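Local atomic coordinates of ThiS/MoaD family protein (PDB entry 4N6E), a protein that probably serves as a ubiquitin-like sulphur carrier, supplying sulphur for 2-thiosugar biosynthesis through its complex with the thiosugar synthase BexX. Residues 2-11 / 75-85; 14-23 / 34-45. All coordinates share one frame; numbering follows the deposited sequence.

Interaction 1: residues 2-11 / 75-85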
ATOM      1  N   ALA B   2     -31.610 -18.848  48.518  1.00 86.67           N
ATOM      2  CA  ALA B   2     -30.148 -18.641  48.303  1.00 86.46           C
ATOM      3  C   ALA B   2     -29.906 -17.489  47.333  1.00 88.62           C
ATOM      4  O   ALA B   2     -30.851 -16.903  46.794  1.00 87.25           O
ATOM      5  CB  ALA B   2     -29.502 -19.921  47.785  1.00 84.28           C
ATOM      6  N   VAL B   3     -28.632 -17.165  47.129  1.00 87.96           N
ATOM      7  CA  VAL B   3     -28.230 -16.116  46.205  1.00 83.77           C
ATOM      8  C   VAL B   3     -27.623 -16.782  44.981  1.00 80.83           C
ATOM      9  O   VAL B   3     -26.575 -17.432  45.080  1.00 71.70           O
ATOM     10  CB  VAL B   3     -27.185 -15.179  46.843  1.00 84.85           C
ATOM     11  CG1 VAL B   3     -27.072 -13.884  46.054  1.00 82.53           C
ATOM     12  CG2 VAL B   3     -27.550 -14.888  48.290  1.00 86.86           C
ATOM     13  N   THR B   4     -28.283 -16.631  43.835  1.00 77.08           N
ATOM     14  CA  THR B   4     -27.773 -17.196  42.582  1.00 77.54           C
ATOM     15  C   THR B   4     -26.703 -16.271  41.947  1.00 74.89           C
ATOM     16  O   THR B   4     -26.963 -15.104  41.657  1.00 74.00           O
ATOM     17  CB  THR B   4     -28.922 -17.564  41.603  1.00 82.00           C
ATOM     18  OG1 THR B   4     -28.374 -18.071  40.378  1.00 78.50           O
ATOM     19  CG2 THR B   4     -29.859 -16.370  41.309  1.00 83.92           C
ATOM     20  N   VAL B   5     -25.498 -16.813  41.754  1.00 71.49           N
ATOM     21  CA  VAL B   5     -24.326 -16.049  41.307  1.00 67.56           C
ATOM     22  C   VAL B   5     -23.937 -16.410  39.871  1.00 67.17           C
ATOM     23  O   VAL B   5     -23.585 -17.548  39.614  1.00 64.88           O
ATOM     24  CB  VAL B   5     -23.117 -16.352  42.217  1.00 65.50           C
ATOM     25  CG1 VAL B   5     -21.850 -15.679  41.711  1.00 64.95           C
ATOM     26  CG2 VAL B   5     -23.409 -15.921  43.642  1.00 67.43           C
ATOM     27  N   SER B   6     -23.972 -15.441  38.951  1.00 70.40           N
ATOM     28  CA  SER B   6     -23.584 -15.676  37.545  1.00 67.82           C
ATOM     29  C   SER B   6     -22.070 -15.549  37.301  1.00 68.00           C
ATOM     30  O   SER B   6     -21.470 -14.497  37.555  1.00 65.41           O
ATOM     31  CB  SER B   6     -24.325 -14.720  36.617  1.00 68.06           C
ATOM     32  OG  SER B   6     -25.719 -14.967  36.656  1.00 71.81           O
ATOM     33  N   ILE B   7     -21.461 -16.622  36.798  1.00 66.22           N
ATOM     34  CA  ILE B   7     -20.035 -16.618  36.474  1.00 65.09           C
ATOM     35  C   ILE B   7     -19.894 -16.326  34.986  1.00 63.99           C
ATOM     36  O   ILE B   7     -20.641 -16.890  34.183  1.00 66.70           O
ATOM     37  CB  ILE B   7     -19.358 -17.975  36.774  1.00 64.67           C
ATOM     38  CG1 ILE B   7     -19.876 -18.572  38.085  1.00 67.92           C
ATOM     39  CG2 ILE B   7     -17.840 -17.823  36.825  1.00 63.01           C
ATOM     40  CD1 ILE B   7     -19.701 -17.679  39.299  1.00 70.00           C
ATOM     41  N   PRO B   8     -18.957 -15.435  34.610  1.00 60.65           N
ATOM     42  CA  PRO B   8     -18.648 -15.256  33.193  1.00 59.71           C
ATOM     43  C   PRO B   8     -17.731 -16.367  32.640  1.00 57.59           C
ATOM     44  O   PRO B   8     -16.797 -16.821  33.320  1.00 48.66           O
ATOM     45  CB  PRO B   8     -17.944 -13.902  33.162  1.00 58.64           C
ATOM     46  CG  PRO B   8     -17.259 -13.832  34.475  1.00 60.20           C
ATOM     47  CD  PRO B   8     -18.178 -14.515  35.454  1.00 60.58           C
ATOM     48  N   THR B   9     -18.015 -16.774  31.403  1.00 58.47           N
ATOM     49  CA  THR B   9     -17.315 -17.860  30.711  1.00 59.19           C
ATOM     50  C   THR B   9     -15.845 -17.981  31.086  1.00 60.74           C
ATOM     51  O   THR B   9     -15.355 -19.072  31.406  1.00 59.78           O
ATOM     52  CB  THR B   9     -17.440 -17.688  29.184  1.00 60.08           C
ATOM     53  OG1 THR B   9     -18.828 -17.600  28.831  1.00 61.08           O
ATOM     54  CG2 THR B   9     -16.812 -18.868  28.433  1.00 60.58           C
ATOM     55  N   ILE B  10     -15.162 -16.845  31.089  1.00 63.48           N
ATOM     56  CA  ILE B  10     -13.709 -16.802  31.212  1.00 66.96           C
ATOM     57  C   ILE B  10     -13.233 -17.284  32.594  1.00 69.72           C
ATOM     58  O   ILE B  10     -12.087 -17.705  32.737  1.00 72.03           O
ATOM     59  CB  ILE B  10     -13.147 -15.385  30.905  1.00 72.12           C
ATOM     60  CG1 ILE B  10     -13.930 -14.690  29.759  1.00 73.81           C
ATOM     61  CG2 ILE B  10     -11.661 -15.472  30.539  1.00 74.25           C
ATOM     62  CD1 ILE B  10     -15.101 -13.802  30.163  1.00 70.60           C
ATOM     63  N   LEU B  11     -14.120 -17.239  33.594  1.00 72.29           N
ATOM     64  CA  LEU B  11     -13.802 -17.669  34.968  1.00 72.25           C
ATOM     65  C   LEU B  11     -14.395 -19.030  35.360  1.00 69.91           C
ATOM     66  O   LEU B  11     -14.119 -19.539  36.450  1.00 69.89           O
ATOM     67  CB  LEU B  11     -14.297 -16.618  35.958  1.00 73.78           C
ATOM     68  CG  LEU B  11     -13.644 -15.242  35.872  1.00 73.63           C
ATOM     69  CD1 LEU B  11     -14.457 -14.227  36.658  1.00 75.63           C
ATOM     70  CD2 LEU B  11     -12.218 -15.295  36.396  1.00 74.42           C
ATOM     71  N   VAL B  75     -26.768  -7.906  50.433  1.00 60.78           N
ATOM     72  CA  VAL B  75     -27.287  -9.011  49.627  1.00 65.27           C
ATOM     73  C   VAL B  75     -28.429  -9.663  50.400  1.00 70.55           C
ATOM     74  O   VAL B  75     -28.217 -10.165  51.503  1.00 74.65           O
ATOM     75  CB  VAL B  75     -26.213 -10.096  49.361  1.00 62.74           C
ATOM     76  CG1 VAL B  75     -26.727 -11.117  48.356  1.00 61.75           C
ATOM     77  CG2 VAL B  75     -24.911  -9.479  48.878  1.00 60.34           C
ATOM     78  N   LYS B  76     -29.633  -9.632  49.833  1.00 78.06           N
ATOM     79  CA  LYS B  76     -30.787 -10.335  50.397  1.00 85.24           C
ATOM     80  C   LYS B  76     -30.836 -11.760  49.840  1.00 91.83           C
ATOM     81  O   LYS B  76     -30.129 -12.081  48.882  1.00102.50           O
ATOM     82  CB  LYS B  76     -32.084  -9.596  50.055  1.00 87.18           C
ATOM     83  CG  LYS B  76     -32.237  -8.251  50.749  1.00 92.24           C
ATOM     84  CD  LYS B  76     -33.528  -7.560  50.333  1.00 97.66           C
ATOM     85  CE  LYS B  76     -33.814  -6.336  51.197  1.00100.48           C
ATOM     86  NZ  LYS B  76     -35.158  -5.751  50.913  1.00100.60           N
ATOM     87  N   ASP B  77     -31.664 -12.612  50.440  1.00 90.29           N
ATOM     88  CA  ASP B  77     -31.862 -13.967  49.931  1.00 85.81           C
ATOM     89  C   ASP B  77     -32.772 -13.936  48.710  1.00 83.80           C
ATOM     90  O   ASP B  77     -33.876 -13.406  48.782  1.00 80.94           O
ATOM     91  CB  ASP B  77     -32.488 -14.869  50.992  1.00 87.21           C
ATOM     92  CG  ASP B  77     -32.552 -16.315  50.547  1.00 88.08           C
ATOM     93  OD1 ASP B  77     -31.528 -17.019  50.702  1.00 84.55           O
ATOM     94  OD2 ASP B  77     -33.610 -16.737  50.023  1.00 86.56           O
ATOM     95  N   GLY B  78     -32.316 -14.525  47.605  1.00 85.31           N
ATOM     96  CA  GLY B  78     -33.039 -14.470  46.328  1.00 82.83           C
ATOM     97  C   GLY B  78     -32.451 -13.469  45.340  1.00 81.31           C
ATOM     98  O   GLY B  78     -32.875 -13.416  44.182  1.00 78.37           O
ATOM     99  N   ASP B  79     -31.483 -12.672  45.800  1.00 80.11           N
ATOM    100  CA  ASP B  79     -30.774 -11.725  44.941  1.00 81.36           C
ATOM    101  C   ASP B  79     -29.910 -12.474  43.927  1.00 80.78           C
ATOM    102  O   ASP B  79     -29.439 -13.578  44.203  1.00 84.28           O
ATOM    103  CB  ASP B  79     -29.878 -10.786  45.774  1.00 81.37           C
ATOM    104  CG  ASP B  79     -30.656  -9.653  46.457  1.00 79.82           C
ATOM    105  OD1 ASP B  79     -31.834  -9.408  46.124  1.00 74.52           O
ATOM    106  OD2 ASP B  79     -30.067  -8.984  47.331  1.00 79.85           O
ATOM    107  N   THR B  80     -29.723 -11.870  42.754  1.00 80.24           N
ATOM    108  CA  THR B  80     -28.770 -12.362  41.753  1.00 76.08           C
ATOM    109  C   THR B  80     -27.514 -11.494  41.774  1.00 69.83           C
ATOM    110  O   THR B  80     -27.608 -10.266  41.781  1.00 71.66           O
ATOM    111  CB  THR B  80     -29.364 -12.330  40.331  1.00 78.25           C
ATOM    112  OG1 THR B  80     -30.516 -13.179  40.275  1.00 78.42           O
ATOM    113  CG2 THR B  80     -28.336 -12.812  39.291  1.00 80.00           C
ATOM    114  N   LEU B  81     -26.350 -12.136  41.765  1.00 62.47           N
ATOM    115  CA  LEU B  81     -25.077 -11.432  41.814  1.00 59.74           C
ATOM    116  C   LEU B  81     -24.241 -11.752  40.563  1.00 61.18           C
ATOM    117  O   LEU B  81     -23.810 -12.897  40.365  1.00 54.19           O
ATOM    118  CB  LEU B  81     -24.328 -11.805  43.094  1.00 59.94           C
ATOM    119  CG  LEU B  81     -23.087 -10.970  43.444  1.00 63.85           C
ATOM    120  CD1 LEU B  81     -23.059 -10.615  44.921  1.00 64.40           C
ATOM    121  CD2 LEU B  81     -21.783 -11.658  43.051  1.00 63.69           C
ATOM    122  N   THR B  82     -24.021 -10.736  39.722  1.00 58.53           N
ATOM    123  CA  THR B  82     -23.303 -10.914  38.467  1.00 55.13           C
ATOM    124  C   THR B  82     -21.878 -10.398  38.553  1.00 52.38           C
ATOM    125  O   THR B  82     -21.651  -9.302  39.038  1.00 55.32           O
ATOM    126  CB  THR B  82     -23.985 -10.169  37.316  1.00 57.24           C
ATOM    127  OG1 THR B  82     -25.392 -10.419  37.341  1.00 59.50           O
ATOM    128  CG2 THR B  82     -23.418 -10.631  35.989  1.00 58.64           C
ATOM    129  N   ILE B  83     -20.935 -11.193  38.051  1.00 50.99           N
ATOM    130  CA  ILE B  83     -19.537 -10.789  37.897  1.00 47.58           C
ATOM    131  C   ILE B  83     -19.255 -10.458  36.435  1.00 44.92           C
ATOM    132  O   ILE B  83     -19.475 -11.276  35.551  1.00 45.53           O
ATOM    133  CB  ILE B  83     -18.577 -11.895  38.341  1.00 46.74           C
ATOM    134  CG1 ILE B  83     -18.962 -12.396  39.734  1.00 47.77           C
ATOM    135  CG2 ILE B  83     -17.145 -11.374  38.322  1.00 47.80           C
ATOM    136  CD1 ILE B  83     -18.060 -13.486  40.285  1.00 48.86           C
ATOM    137  N   LEU B  84     -18.758  -9.254  36.194  1.00 45.05           N
ATOM    138  CA  LEU B  84     -18.621  -8.720  34.841  1.00 44.43           C
ATOM    139  C   LEU B  84     -17.253  -8.049  34.687  1.00 42.25           C
ATOM    140  O   LEU B  84     -17.098  -6.864  34.990  1.00 42.40           O
ATOM    141  CB  LEU B  84     -19.744  -7.728  34.592  1.00 45.39           C
ATOM    142  CG  LEU B  84     -19.947  -7.211  33.181  1.00 49.89           C
ATOM    143  CD1 LEU B  84     -20.562  -8.282  32.288  1.00 50.84           C
ATOM    144  CD2 LEU B  84     -20.833  -5.975  33.221  1.00 51.00           C
ATOM    145  N   PRO B  85     -16.249  -8.815  34.227  1.00 40.55           N
ATOM    146  CA  PRO B  85     -14.904  -8.270  34.111  1.00 39.78           C
ATOM    147  C   PRO B  85     -14.704  -7.383  32.875  1.00 39.17           C
ATOM    148  O   PRO B  85     -15.364  -7.560  31.853  1.00 36.11           O
ATOM    149  CB  PRO B  85     -14.031  -9.516  34.026  1.00 37.89           C
ATOM    150  CG  PRO B  85     -14.893 -10.551  33.437  1.00 38.67           C
ATOM    151  CD  PRO B  85     -16.308 -10.229  33.813  1.00 39.90           C
TER
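Val5 and Leu81 pair side by side as a parallel bridge between strands 3-6 and 80-85, the central strands of the ubiquitin-like beta-grasp fold. Leu81 N bonds to Thr4 O (3.0 Å) and Ser6 N to Leu81 O (2.9 Å), with weak bonds from Thr4 N to Asp79 O and Ile83 N to Ser6 O. Val5 and Leu81 leave the sheet on the side of helix 28-38, where both touch Ile31, and Val5 CG1 comes to 4.2 Å from Leu81 CD2. On the other face Thr4 and Thr80 lie alongside and point the same way, Thr4 CG2 3.4 Å from Thr80 OG1. Val3 holds CG1 anti to the backbone N (chi1 -164°), bringing that methyl to 3.6 Å from Val75 CG1. With an alanine here, Val75 and Ile31 would probably lose this methyl packing, leaving a gap at the start of the strand pair. Beyond the strand the Pro8 ring slants across two neighbours, CD 3.9 Å from Ile83 CB and CG 3.8 Å from Pro85 CD. At the far end Asp77 swings back to the chain start, and its OD1 accepts a hydrogen bond from Ala2 N on its syn side, 2.8 Å long and 30° out of the carboxylate plane.

Interaction 2: residues 14-23 / 34-45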
ATOM      1  N   HIS B  14     -12.663 -22.036  37.220  1.00 81.75           N
ATOM      2  CA  HIS B  14     -12.594 -22.192  38.681  1.00 80.69           C
ATOM      3  C   HIS B  14     -13.853 -22.814  39.283  1.00 79.52           C
ATOM      4  O   HIS B  14     -13.796 -23.364  40.381  1.00 81.24           O
ATOM      5  CB  HIS B  14     -12.352 -20.846  39.358  1.00 80.45           C
ATOM      6  CG  HIS B  14     -11.157 -20.111  38.840  1.00 82.96           C
ATOM      7  ND1 HIS B  14     -11.188 -19.360  37.683  1.00 85.46           N
ATOM      8  CD2 HIS B  14      -9.901 -19.996  39.329  1.00 81.95           C
ATOM      9  CE1 HIS B  14      -9.999 -18.821  37.477  1.00 82.84           C
ATOM     10  NE2 HIS B  14      -9.201 -19.190  38.463  1.00 82.55           N
ATOM     11  N   THR B  15     -14.979 -22.725  38.574  1.00 76.88           N
ATOM     12  CA  THR B  15     -16.253 -23.259  39.066  1.00 77.58           C
ATOM     13  C   THR B  15     -16.655 -24.593  38.412  1.00 79.02           C
ATOM     14  O   THR B  15     -17.853 -24.870  38.217  1.00 72.45           O
ATOM     15  CB  THR B  15     -17.395 -22.236  38.868  1.00 79.04           C
ATOM     16  OG1 THR B  15     -17.634 -22.025  37.469  1.00 72.01           O
ATOM     17  CG2 THR B  15     -17.052 -20.914  39.543  1.00 80.76           C
ATOM     18  N   GLY B  16     -15.658 -25.418  38.082  1.00 79.69           N
ATOM     19  CA  GLY B  16     -15.891 -26.666  37.353  1.00 77.84           C
ATOM     20  C   GLY B  16     -16.780 -26.494  36.128  1.00 78.85           C
ATOM     21  O   GLY B  16     -17.650 -27.335  35.856  1.00 72.62           O
ATOM     22  N   GLY B  17     -16.574 -25.388  35.406  1.00 78.61           N
ATOM     23  CA  GLY B  17     -17.268 -25.117  34.147  1.00 75.64           C
ATOM     24  C   GLY B  17     -18.751 -24.793  34.224  1.00 77.17           C
ATOM     25  O   GLY B  17     -19.419 -24.797  33.188  1.00 74.76           O
ATOM     26  N   GLU B  18     -19.271 -24.510  35.424  1.00 80.81           N
ATOM     27  CA  GLU B  18     -20.694 -24.153  35.591  1.00 81.52           C
ATOM     28  C   GLU B  18     -20.892 -22.642  35.484  1.00 82.07           C
ATOM     29  O   GLU B  18     -20.108 -21.864  36.038  1.00 75.63           O
ATOM     30  CB  GLU B  18     -21.254 -24.661  36.930  1.00 81.95           C
ATOM     31  CG  GLU B  18     -21.526 -26.162  36.981  1.00 82.17           C
ATOM     32  CD  GLU B  18     -22.477 -26.637  35.890  1.00 81.60           C
ATOM     33  OE1 GLU B  18     -23.710 -26.455  36.025  1.00 76.31           O
ATOM     34  OE2 GLU B  18     -21.984 -27.205  34.891  1.00 82.00           O
ATOM     35  N   LYS B  19     -21.951 -22.240  34.779  1.00 83.52           N
ATOM     36  CA  LYS B  19     -22.211 -20.823  34.512  1.00 85.71           C
ATOM     37  C   LYS B  19     -23.003 -20.137  35.629  1.00 88.45           C
ATOM     38  O   LYS B  19     -23.417 -18.983  35.490  1.00 90.46           O
ATOM     39  CB  LYS B  19     -22.907 -20.646  33.158  1.00 88.35           C
ATOM     40  CG  LYS B  19     -24.390 -20.991  33.078  1.00 92.08           C
ATOM     41  CD  LYS B  19     -24.908 -20.682  31.670  1.00 95.81           C
ATOM     42  CE  LYS B  19     -26.416 -20.466  31.614  1.00 94.98           C
ATOM     43  NZ  LYS B  19     -27.159 -21.754  31.565  1.00 93.96           N
ATOM     44  N   SER B  20     -23.191 -20.847  36.738  1.00 88.43           N
ATOM     45  CA  SER B  20     -23.976 -20.354  37.855  1.00 84.12           C
ATOM     46  C   SER B  20     -23.651 -21.160  39.109  1.00 85.43           C
ATOM     47  O   SER B  20     -23.387 -22.358  39.022  1.00 90.17           O
ATOM     48  CB  SER B  20     -25.465 -20.471  37.532  1.00 79.83           C
ATOM     49  OG  SER B  20     -26.228 -20.454  38.718  1.00 81.27           O
ATOM     50  N   VAL B  21     -23.650 -20.502  40.266  1.00 82.97           N
ATOM     51  CA  VAL B  21     -23.511 -21.194  41.545  1.00 82.26           C
ATOM     52  C   VAL B  21     -24.461 -20.625  42.599  1.00 83.20           C
ATOM     53  O   VAL B  21     -24.891 -19.473  42.512  1.00 79.61           O
ATOM     54  CB  VAL B  21     -22.064 -21.160  42.087  1.00 81.45           C
ATOM     55  CG1 VAL B  21     -21.083 -21.686  41.049  1.00 81.73           C
ATOM     56  CG2 VAL B  21     -21.672 -19.764  42.535  1.00 82.87           C
ATOM     57  N   GLU B  22     -24.783 -21.457  43.588  1.00 83.08           N
ATOM     58  CA  GLU B  22     -25.614 -21.060  44.715  1.00 78.40           C
ATOM     59  C   GLU B  22     -24.735 -20.620  45.874  1.00 73.14           C
ATOM     60  O   GLU B  22     -23.591 -21.068  46.010  1.00 65.30           O
ATOM     61  CB  GLU B  22     -26.505 -22.221  45.153  1.00 83.02           C
ATOM     62  CG  GLU B  22     -27.573 -22.601  44.144  1.00 86.84           C
ATOM     63  CD  GLU B  22     -28.575 -21.487  43.925  1.00 89.58           C
ATOM     64  OE1 GLU B  22     -29.613 -21.472  44.618  1.00 91.71           O
ATOM     65  OE2 GLU B  22     -28.310 -20.615  43.073  1.00 92.98           O
ATOM     66  N   ALA B  23     -25.272 -19.731  46.705  1.00 72.50           N
ATOM     67  CA  ALA B  23     -24.523 -19.221  47.850  1.00 72.04           C
ATOM     68  C   ALA B  23     -25.404 -18.540  48.907  1.00 68.74           C
ATOM     69  O   ALA B  23     -26.604 -18.301  48.702  1.00 58.71           O
ATOM     70  CB  ALA B  23     -23.430 -18.270  47.374  1.00 74.09           C
ATOM     71  N   ASP B  34     -18.035 -17.428  50.516  1.00 68.48           N
ATOM     72  CA  ASP B  34     -18.877 -18.635  50.461  1.00 71.37           C
ATOM     73  C   ASP B  34     -18.688 -19.420  49.154  1.00 77.57           C
ATOM     74  O   ASP B  34     -18.844 -20.645  49.125  1.00 86.20           O
ATOM     75  CB  ASP B  34     -20.355 -18.239  50.620  1.00 70.57           C
ATOM     76  CG  ASP B  34     -21.278 -19.435  50.799  1.00 72.17           C
ATOM     77  OD1 ASP B  34     -21.029 -20.248  51.719  1.00 71.20           O
ATOM     78  OD2 ASP B  34     -22.267 -19.547  50.032  1.00 68.74           O
ATOM     79  N   VAL B  35     -18.371 -18.707  48.076  1.00 80.35           N
ATOM     80  CA  VAL B  35     -18.112 -19.328  46.779  1.00 79.27           C
ATOM     81  C   VAL B  35     -16.673 -19.868  46.732  1.00 78.61           C
ATOM     82  O   VAL B  35     -16.439 -20.957  46.210  1.00 73.32           O
ATOM     83  CB  VAL B  35     -18.425 -18.345  45.618  1.00 80.06           C
ATOM     84  CG1 VAL B  35     -17.727 -18.743  44.327  1.00 82.01           C
ATOM     85  CG2 VAL B  35     -19.928 -18.273  45.382  1.00 77.76           C
ATOM     86  N   GLU B  36     -15.727 -19.110  47.291  1.00 79.25           N
ATOM     87  CA  GLU B  36     -14.328 -19.543  47.418  1.00 81.76           C
ATOM     88  C   GLU B  36     -14.216 -20.904  48.107  1.00 88.88           C
ATOM     89  O   GLU B  36     -13.412 -21.754  47.713  1.00 90.90           O
ATOM     90  CB  GLU B  36     -13.529 -18.500  48.214  1.00 80.53           C
ATOM     91  CG  GLU B  36     -12.063 -18.834  48.468  1.00 81.10           C
ATOM     92  CD  GLU B  36     -11.185 -18.673  47.235  1.00 88.39           C
ATOM     93  OE1 GLU B  36     -10.064 -18.134  47.367  1.00 86.72           O
ATOM     94  OE2 GLU B  36     -11.608 -19.076  46.129  1.00 92.79           O
ATOM     95  N   SER B  37     -15.029 -21.090  49.145  1.00 94.45           N
ATOM     96  CA  SER B  37     -15.010 -22.303  49.963  1.00 90.84           C
ATOM     97  C   SER B  37     -15.324 -23.548  49.138  1.00 86.82           C
ATOM     98  O   SER B  37     -14.789 -24.617  49.404  1.00 84.85           O
ATOM     99  CB  SER B  37     -16.012 -22.175  51.117  1.00 87.96           C
ATOM    100  OG  SER B  37     -17.352 -22.213  50.643  1.00 83.65           O
ATOM    101  N   ARG B  38     -16.200 -23.400  48.149  1.00 86.59           N
ATOM    102  CA  ARG B  38     -16.481 -24.477  47.211  1.00 91.03           C
ATOM    103  C   ARG B  38     -15.461 -24.512  46.065  1.00 94.34           C
ATOM    104  O   ARG B  38     -14.972 -25.581  45.692  1.00 95.79           O
ATOM    105  CB  ARG B  38     -17.871 -24.320  46.603  1.00 91.47           C
ATOM    106  CG  ARG B  38     -19.019 -24.182  47.588  1.00 93.38           C
ATOM    107  CD  ARG B  38     -20.277 -24.778  46.970  1.00 98.37           C
ATOM    108  NE  ARG B  38     -21.498 -24.036  47.266  1.00103.11           N
ATOM    109  CZ  ARG B  38     -22.704 -24.366  46.806  1.00108.68           C
ATOM    110  NH1 ARG B  38     -22.869 -25.430  46.023  1.00111.51           N
ATOM    111  NH2 ARG B  38     -23.757 -23.627  47.129  1.00113.14           N
ATOM    112  N   HIS B  39     -15.149 -23.336  45.516  1.00 93.08           N
ATOM    113  CA  HIS B  39     -14.397 -23.221  44.268  1.00 85.39           C
ATOM    114  C   HIS B  39     -13.137 -22.388  44.452  1.00 85.24           C
ATOM    115  O   HIS B  39     -13.100 -21.221  44.069  1.00 85.32           O
ATOM    116  CB  HIS B  39     -15.277 -22.566  43.212  1.00 83.25           C
ATOM    117  CG  HIS B  39     -16.561 -23.292  42.959  1.00 84.58           C
ATOM    118  ND1 HIS B  39     -16.618 -24.488  42.277  1.00 88.62           N
ATOM    119  CD2 HIS B  39     -17.838 -22.980  43.276  1.00 84.99           C
ATOM    120  CE1 HIS B  39     -17.876 -24.886  42.194  1.00 87.31           C
ATOM    121  NE2 HIS B  39     -18.636 -23.988  42.792  1.00 86.29           N
ATOM    122  N   ALA B  40     -12.104 -22.993  45.029  1.00 85.58           N
ATOM    123  CA  ALA B  40     -10.853 -22.284  45.316  1.00 87.87           C
ATOM    124  C   ALA B  40     -10.301 -21.561  44.083  1.00 85.57           C
ATOM    125  O   ALA B  40     -10.513 -22.000  42.947  1.00 82.46           O
ATOM    126  CB  ALA B  40      -9.809 -23.247  45.872  1.00 88.72           C
ATOM    127  N   GLY B  41      -9.615 -20.443  44.321  1.00 83.96           N
ATOM    128  CA  GLY B  41      -8.950 -19.685  43.257  1.00 81.63           C
ATOM    129  C   GLY B  41      -9.718 -18.491  42.706  1.00 77.86           C
ATOM    130  O   GLY B  41      -9.105 -17.518  42.263  1.00 78.54           O
ATOM    131  N   ILE B  42     -11.050 -18.549  42.725  1.00 72.62           N
ATOM    132  CA  ILE B  42     -11.867 -17.474  42.146  1.00 69.09           C
ATOM    133  C   ILE B  42     -11.720 -16.133  42.876  1.00 70.32           C
ATOM    134  O   ILE B  42     -11.609 -15.095  42.231  1.00 73.29           O
ATOM    135  CB  ILE B  42     -13.364 -17.875  42.021  1.00 65.46           C
ATOM    136  CG1 ILE B  42     -14.099 -16.900  41.094  1.00 60.72           C
ATOM    137  CG2 ILE B  42     -14.049 -17.955  43.382  1.00 66.19           C
ATOM    138  CD1 ILE B  42     -15.448 -17.389  40.619  1.00 58.37           C
ATOM    139  N   LYS B  43     -11.692 -16.157  44.208  1.00 74.25           N
ATOM    140  CA  LYS B  43     -11.584 -14.923  45.013  1.00 74.45           C
ATOM    141  C   LYS B  43     -10.346 -14.101  44.653  1.00 74.70           C
ATOM    142  O   LYS B  43     -10.390 -12.869  44.654  1.00 77.93           O
ATOM    143  CB  LYS B  43     -11.585 -15.257  46.516  1.00 75.67           C
ATOM    144  CG  LYS B  43     -11.864 -14.088  47.460  1.00 73.36           C
ATOM    145  CD  LYS B  43     -10.624 -13.633  48.215  1.00 75.23           C
ATOM    146  CE  LYS B  43     -10.944 -12.564  49.256  1.00 78.78           C
ATOM    147  NZ  LYS B  43     -11.777 -13.042  50.398  1.00 77.47           N
ATOM    148  N   ALA B  44      -9.252 -14.785  44.330  1.00 77.03           N
ATOM    149  CA  ALA B  44      -8.020 -14.119  43.901  1.00 80.13           C
ATOM    150  C   ALA B  44      -8.228 -13.254  42.648  1.00 78.08           C
ATOM    151  O   ALA B  44      -7.601 -12.203  42.498  1.00 74.88           O
ATOM    152  CB  ALA B  44      -6.929 -15.151  43.656  1.00 82.43           C
ATOM    153  N   ARG B  45      -9.118 -13.697  41.764  1.00 78.35           N
ATOM    154  CA  ARG B  45      -9.435 -12.962  40.538  1.00 80.15           C
ATOM    155  C   ARG B  45     -10.347 -11.761  40.804  1.00 80.26           C
ATOM    156  O   ARG B  45     -10.388 -10.830  39.999  1.00 83.43           O
ATOM    157  CB  ARG B  45     -10.121 -13.884  39.519  1.00 82.74           C
ATOM    158  CG  ARG B  45      -9.403 -15.207  39.248  1.00 84.76           C
ATOM    159  CD  ARG B  45      -8.808 -15.290  37.852  1.00 83.37           C
ATOM    160  NE  ARG B  45      -7.732 -14.327  37.640  1.00 80.69           N
ATOM    161  CZ  ARG B  45      -7.106 -14.140  36.479  1.00 76.39           C
ATOM    162  NH1 ARG B  45      -7.444 -14.852  35.405  1.00 75.41           N
ATOM    163  NH2 ARG B  45      -6.140 -13.236  36.386  1.00 71.03           N
TER
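Asp34 turns its carboxylate toward Ala23, OD2 lying beside the alanine CB while accepting a hydrogen bond from Lys24 N. The next residue, Val35, keeps CG2 beside its own backbone N, and that methyl meets Val21 CG2 at 3.7 Å, the two side chains crossing at about a right angle. Arg38 bends at chi2 and chi3 to bring its guanidinium near the backbone of Glu22; NH2 is 2.8 Å from Glu22 O, but the angle is too poor for a hydrogen bond. This is the beta-grasp arrangement, with the helix laid across the sheet: segment 34-38 runs at 115° to strand 20-23, the second strand of the opening hairpin. His39 follows, its ring lying between Arg38 CB, over the rim of one face, and Thr15 CB, over the centre of the opposite face, 4.2 Å from the centroid and 9° off the normal, a CH-pi contact. Val21 CG1 approaches its NE2 obliquely. Gly41 takes a backbone turn (phi 97°) that would jam any side chain against the preceding carbonyl O. Ile42 extends CD1 to 4.0 Å from Thr15 CG2, at a slant. Arg45 lays its CD 3.7 Å from His14 CE1; its NH2 reaches outside both segments to a salt bridge with an acidic side chain on the partner protein's chain.

In the fold
Interaction 1 sits nearer the middle of the chain and interaction 2 closer to its surface, though each mixes buried and exposed residues. They share one sheet: strands 3-6 and 20-23 are neighbours, with Val3 N probably bonded to Ala23 O and Val5 N to Val21 O. Interaction 1 is held largely by backbone hydrogen bonds between parallel strands, with aliphatic side chains on the helix-facing side of the sheet. Interaction 2 has no hydrogen bond across its segments; helix and loop rest on the hairpin through valine and isoleucine contacts, histidine rings and arginine stems. Helix 28-38 serves both, through Ile31 for 2-11 / 75-85 and through Val35 for 14-23 / 34-45, with His39 just beyond it.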